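PDB 3IAL: prolyl-tRNA synthetase from Giardia lamblia ATCC 50803, which probably attaches L-proline to tRNA(Pro) in an ATP-dependent reaction that passes through a prolyl-adenylate intermediate. Local coordinates for residues 56-59 / 60-64; 187-190 / 191-194; 392-395 / 396-399. One frame throughout, in Å; residues are numbered along the deposited sequence. Where two conformers were deposited one is given.

Contact 1. Residues 56-59 / 60-64; sequences FMEN and AIMRL
Glu58 and Met62, one helical turn apart, meet on the buried flank of the helix formed by residues 52-71. The carboxylate oxygen OE2 of Glu58 lies 3.3 Å from the terminal methyl CE of Met62. Both chains bend at their second torsion, which brings the carboxylate and the Met62 methyl together. OE2 is also hydrogen-bonded to ND1 of His169, and Met62 packs on His169 and Asn171 of strand 167-177, so the carboxylate has both a polar partner and an apolar neighbour. Next to them Ile61 lays CG1 3.4 Å from the backbone O of Met57, while Leu278 of helix 276-285 packs against Met57, Glu58 and Ile61.

The flank carrying Asn59 and Arg63 is less enclosed, both residues being only partly buried. OD1 of Asn59 sits over the centre of the Arg63 guanidinium, 3.0 Å above its plane, with the amide and guanidinium planes turned 75° apart. From above the face it meets no N-H squarely, and the approach is probably electrostatic; NH2 of Arg63 forms its salt bridge with Glu66 of the second subunit. Phe56 touches Ala60 more loosely, CE2 to CB at 4.4 Å.

Regular i to i+4 backbone bonds run through the whole segment, as from Arg63 N to Asn59 O at 2.8 Å. The side chain of Met62 is about 9 Å from the bound prolyl-adenylate. A long helix followed by a strand and bonded to the second subunit is consistent with motif 1 of class II synthetases, which contributes to the dimer interface.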
# COMPACT_ATOMS: atom_id res chain seq x y z
N PHE B 56 7.15 7.04 4.90
CA PHE B 56 8.02 6.40 3.91
C PHE B 56 8.70 5.14 4.48
O PHE B 56 8.85 4.15 3.77
CB PHE B 56 9.09 7.36 3.39
CG PHE B 56 10.04 6.71 2.44
CD1 PHE B 56 9.84 6.79 1.08
CD2 PHE B 56 11.08 5.92 2.92
CE1 PHE B 56 10.68 6.14 0.20
CE2 PHE B 56 11.93 5.27 2.04
CZ PHE B 56 11.73 5.38 0.68
N MET B 57 9.10 5.20 5.74
CA MET B 57 9.78 4.08 6.41
C MET B 57 8.83 2.90 6.62
O MET B 57 9.19 1.76 6.35
CB MET B 57 10.32 4.53 7.76
CG MET B 57 11.27 5.75 7.72
SD MET B 57 11.62 6.41 9.36
CE MET B 57 12.49 7.95 8.93
N GLU B 58 7.63 3.20 7.09
CA GLU B 58 6.60 2.19 7.35
C GLU B 58 6.19 1.50 6.06
O GLU B 58 6.08 0.27 6.01
CB GLU B 58 5.36 2.85 7.98
CG GLU B 58 4.18 1.90 8.22
CD GLU B 58 4.45 0.86 9.29
OE1 GLU B 58 5.47 0.97 10.03
OE2 GLU B 58 3.61 -0.06 9.41
N ASN B 59 5.95 2.31 5.04
CA ASN B 59 5.56 1.80 3.74
C ASN B 59 6.66 0.91 3.15
O ASN B 59 6.37 -0.12 2.55
CB ASN B 59 5.25 2.94 2.79
CG ASN B 59 4.54 2.49 1.54
OD1 ASN B 59 5.00 2.74 0.43
ND2 ASN B 59 3.41 1.81 1.72
N ALA B 60 7.92 1.31 3.34
CA ALA B 60 9.05 0.53 2.84
C ALA B 60 9.13 -0.82 3.54
O ALA B 60 9.39 -1.84 2.89
CB ALA B 60 10.35 1.30 3.02
N ILE B 61 8.91 -0.84 4.85
CA ILE B 61 8.94 -2.09 5.60
C ILE B 61 7.84 -3.03 5.11
O ILE B 61 8.11 -4.22 4.81
CB ILE B 61 8.80 -1.85 7.11
CG1 ILE B 61 10.10 -1.23 7.66
CG2 ILE B 61 8.48 -3.16 7.84
CD1 ILE B 61 9.97 -0.68 9.06
N MET B 62 6.62 -2.51 4.99
CA MET B 62 5.46 -3.32 4.58
C MET B 62 5.53 -3.74 3.11
O MET B 62 5.14 -4.86 2.77
CB MET B 62 4.13 -2.61 4.89
CG MET B 62 3.92 -2.36 6.39
SD MET B 62 3.85 -3.90 7.34
CE MET B 62 4.18 -3.27 8.98
N ARG B 63 6.04 -2.87 2.25
CA ARG B 63 6.28 -3.25 0.85
C ARG B 63 7.26 -4.42 0.77
O ARG B 63 7.06 -5.33 -0.04
CB ARG B 63 6.84 -2.08 0.03
CG ARG B 63 5.82 -1.03 -0.38
CD ARG B 63 5.98 -0.65 -1.86
NE ARG B 63 5.10 0.45 -2.26
CZ ARG B 63 5.48 1.72 -2.41
NH1 ARG B 63 6.73 2.10 -2.18
NH2 ARG B 63 4.58 2.63 -2.79
N LEU B 64 8.32 -4.39 1.58
CA LEU B 64 9.28 -5.50 1.61
C LEU B 64 8.60 -6.79 2.06
O LEU B 64 8.81 -7.84 1.47
CB LEU B 64 10.48 -5.20 2.52
CG LEU B 64 11.49 -6.35 2.65
CD1 LEU B 64 12.16 -6.69 1.30
CD2 LEU B 64 12.53 -6.04 3.71

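Contact 2. Residues 187-190 / 191-194; sequences LSDY and WKVI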
# COMPACT_ATOMS: atom_id res chain seq x y z
N LEU B 187 5.07 -21.95 9.44
CA LEU B 187 5.70 -21.13 10.48
C LEU B 187 7.16 -20.80 10.15
O LEU B 187 7.59 -19.66 10.33
CB LEU B 187 5.58 -21.79 11.85
CG LEU B 187 4.35 -21.42 12.69
CD1 LEU B 187 3.04 -21.47 11.91
CD2 LEU B 187 4.27 -22.33 13.91
N SER B 188 7.90 -21.78 9.65
CA SER B 188 9.28 -21.54 9.20
C SER B 188 9.33 -20.54 8.05
O SER B 188 10.22 -19.69 8.02
CB SER B 188 9.95 -22.84 8.74
OG SER B 188 9.96 -23.79 9.79
N ASP B 189 8.39 -20.64 7.11
CA ASP B 189 8.31 -19.67 6.00
C ASP B 189 8.09 -18.26 6.53
O ASP B 189 8.71 -17.31 6.05
CB ASP B 189 7.21 -20.03 5.00
CG ASP B 189 7.60 -21.17 4.08
OD1 ASP B 189 8.76 -21.63 4.16
OD2 ASP B 189 6.76 -21.60 3.27
N TYR B 190 7.21 -18.12 7.52
CA TYR B 190 6.97 -16.82 8.15
C TYR B 190 8.27 -16.32 8.80
O TYR B 190 8.64 -15.16 8.61
CB TYR B 190 5.88 -16.90 9.23
CG TYR B 190 4.46 -17.21 8.79
CD1 TYR B 190 3.90 -16.67 7.63
CD2 TYR B 190 3.64 -17.99 9.59
CE1 TYR B 190 2.57 -16.95 7.28
CE2 TYR B 190 2.34 -18.26 9.25
CZ TYR B 190 1.80 -17.75 8.11
OH TYR B 190 0.48 -18.05 7.82
N TRP B 191 8.95 -17.18 9.55
CA TRP B 191 10.21 -16.81 10.19
C TRP B 191 11.30 -16.41 9.20
O TRP B 191 12.09 -15.50 9.49
CB TRP B 191 10.71 -17.91 11.14
CG TRP B 191 10.02 -17.85 12.46
CD1 TRP B 191 9.11 -18.73 12.96
CD2 TRP B 191 10.15 -16.82 13.44
NE1 TRP B 191 8.67 -18.32 14.19
CE2 TRP B 191 9.29 -17.15 14.51
CE3 TRP B 191 10.90 -15.64 13.51
CZ2 TRP B 191 9.17 -16.35 15.64
CZ3 TRP B 191 10.78 -14.84 14.63
CH2 TRP B 191 9.92 -15.20 15.68
N LYS B 192 11.35 -17.07 8.04
CA LYS B 192 12.28 -16.64 6.99
C LYS B 192 12.07 -15.17 6.61
O LYS B 192 13.02 -14.42 6.42
CB LYS B 192 12.16 -17.51 5.74
CG LYS B 192 13.23 -18.58 5.61
CD LYS B 192 12.95 -19.79 6.47
CE LYS B 192 13.74 -21.00 6.01
NZ LYS B 192 13.22 -21.49 4.71
N VAL B 193 10.81 -14.75 6.50
CA VAL B 193 10.50 -13.38 6.11
C VAL B 193 10.85 -12.38 7.21
O VAL B 193 11.36 -11.31 6.93
CB VAL B 193 9.03 -13.24 5.67
CG1 VAL B 193 8.70 -11.79 5.36
CG2 VAL B 193 8.79 -14.12 4.45
N ILE B 194 10.58 -12.75 8.46
CA ILE B 194 10.97 -11.93 9.60
C ILE B 194 12.49 -11.70 9.65
O ILE B 194 12.93 -10.57 9.85
CB ILE B 194 10.46 -12.55 10.94
CG1 ILE B 194 8.93 -12.58 10.99
CG2 ILE B 194 11.00 -11.77 12.15
CD1 ILE B 194 8.26 -11.32 10.53
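Trp191 stands its indole out from the helix, the CD1 corner lying on the Leu187 side, 3.2 Å from the backbone O of Leu187. That oxygen also accepts the hydrogen bond from Trp191 N (2.9 Å), and the ring lies oblique to it. A chi1 of -81° sets CG beside the backbone N, on the side of this carbonyl. The indole NE1 is bonded to Glu224, and Lys208 makes a cation-pi contact with the ring.

The phenol of Tyr190 projects roughly at right angles to the indole, the two rings do not stack on each other, and its OH is hydrogen-bonded to Thr269. The carbonyl O of Tyr190 accepts the bond from Ile194 N and a weak one from Val193 N.

On the exposed side, Lys192 bends at its second and fourth torsions and runs back over the previous turn, with CD 3.1 Å from Ser188 O. Its NZ ends 4.5 Å from OD1 of Asp189, too far for a salt bridge, although the opposite charges may still attract.

The buried flank of helix 180-201 packs on the antiparallel strands of the class II core: Leu187, Tyr190, Trp191 and Ile194 meet Ile241 of strand 235-245, Leu187 and Trp191 reach strand 222-229, and Tyr190 touches strands 167-177 and 263-274.

Contact 3. Residues 392-395 / 396-399; sequences VIPI and TEVM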
# COMPACT_ATOMS: atom_id res chain seq x y z
N VAL B 392 37.78 10.26 1.94
CA VAL B 392 38.12 10.99 0.74
C VAL B 392 38.09 9.99 -0.41
O VAL B 392 38.85 9.03 -0.42
CB VAL B 392 39.50 11.67 0.86
CG1 VAL B 392 39.87 12.38 -0.43
CG2 VAL B 392 39.50 12.64 2.03
N ILE B 393 37.18 10.20 -1.35
CA ILE B 393 37.01 9.30 -2.48
C ILE B 393 37.10 10.14 -3.74
O ILE B 393 36.42 11.16 -3.84
CB ILE B 393 35.63 8.60 -2.46
CG1 ILE B 393 35.33 8.01 -1.08
CG2 ILE B 393 35.57 7.51 -3.53
CD1 ILE B 393 34.11 7.08 -1.07
N PRO B 394 37.95 9.72 -4.70
CA PRO B 394 38.00 10.39 -6.00
C PRO B 394 36.63 10.43 -6.66
O PRO B 394 35.87 9.48 -6.52
CB PRO B 394 38.97 9.51 -6.80
CG PRO B 394 39.86 8.92 -5.78
CD PRO B 394 39.01 8.70 -4.56
N ILE B 395 36.32 11.52 -7.35
CA ILE B 395 35.03 11.69 -8.01
C ILE B 395 34.84 10.63 -9.08
O ILE B 395 33.75 10.08 -9.23
CB ILE B 395 34.86 13.10 -8.61
CG1 ILE B 395 34.76 14.15 -7.51
CG2 ILE B 395 33.60 13.18 -9.48
CD1 ILE B 395 34.63 15.57 -8.02
N THR B 396 35.92 10.34 -9.82
CA THR B 396 35.92 9.29 -10.84
C THR B 396 35.49 7.94 -10.26
O THR B 396 34.67 7.24 -10.85
CB THR B 396 37.31 9.15 -11.50
OG1 THR B 396 38.29 8.87 -10.49
CG2 THR B 396 37.69 10.43 -12.25
N GLU B 397 36.04 7.58 -9.11
CA GLU B 397 35.67 6.33 -8.42
C GLU B 397 34.19 6.34 -8.06
O GLU B 397 33.49 5.35 -8.29
CB GLU B 397 36.54 6.14 -7.17
CG GLU B 397 36.46 4.75 -6.55
CD GLU B 397 37.44 4.54 -5.41
OE1 GLU B 397 38.52 5.18 -5.41
OE2 GLU B 397 37.13 3.73 -4.50
N VAL B 398 33.71 7.45 -7.50
CA VAL B 398 32.29 7.60 -7.16
C VAL B 398 31.37 7.43 -8.38
O VAL B 398 30.26 6.89 -8.25
CB VAL B 398 32.03 8.96 -6.46
CG1 VAL B 398 30.55 9.27 -6.38
CG2 VAL B 398 32.65 8.97 -5.07
N MET B 399 31.82 7.86 -9.55
CA MET B 399 31.06 7.70 -10.80
C MET B 399 31.24 6.29 -11.40
O MET B 399 30.46 5.88 -12.27
CB MET B 399 31.49 8.74 -11.84
CG MET B 399 31.44 10.21 -11.38
SD MET B 399 29.85 11.04 -11.54
CE MET B 399 29.70 11.17 -13.32
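Ile395 and Met399 run together at the turn where strand 391-394 gives way to the short helix 395-399. The branch methyl CG2 of Ile395 faces CG of Met399 at 4.1 Å, and the same CG comes within 3.2 Å of the backbone O of Ile395. That oxygen accepts the hydrogen bond from Met399 N. The Met399 chain, bent at its second and third torsions, packs on Glu327, Ile328 and Thr331 of helix 315-334, where Ile395 in turn meets Lys324.

Pro394 occupies the N-cap position, and its carbonyl O opens the helical bonding by taking the N-H of Val398 at 3.1 Å. In one of the two conformers modelled for Glu397, the pyrrolidine runs alongside the extended acid chain, in van der Waals contact with it. On the ring's other side of the contact, CB of Pro394 approaches OG1 of Thr396 at 3.8 Å.

In that same conformer CD of Glu397 is 4.0 Å from CG2 of Ile393. This methyl, CG2 of Ile393, also meets CG2 of Val398 at 3.6 Å, the two side chains lying athwart each other. Val416 of helix 416-438 closes over Ile393 and Val398 and also touches Glu397.

Here a proline N-cap turns the chain directly from strand into helix. The strand is at one edge of the five-stranded mixed sheet, counted within this chain, and a mixed sheet packed by helices is the fold of the class IIa anticodon-binding domain.

From the N terminus, contact 1 comes first, on helix 52-71, then contact 2 on helix 180-201, and last contact 3 at the end of strand 391-394. Each joins adjoining residues and closes no loop; the three follow in series, neither nesting nor crossing. Contacts 1 and 2 both flank the class II core: their centres are 18 Å apart and their nearest atoms about 6 Å, without touching, though strand 167-177 meets side chains of both and Leu64 packs on helix 180-201 beyond contact 2. Contact 3 stands apart in the anticodon-binding domain, its centre about 31 Å from that of contact 1 and about 40 Å from that of contact 2.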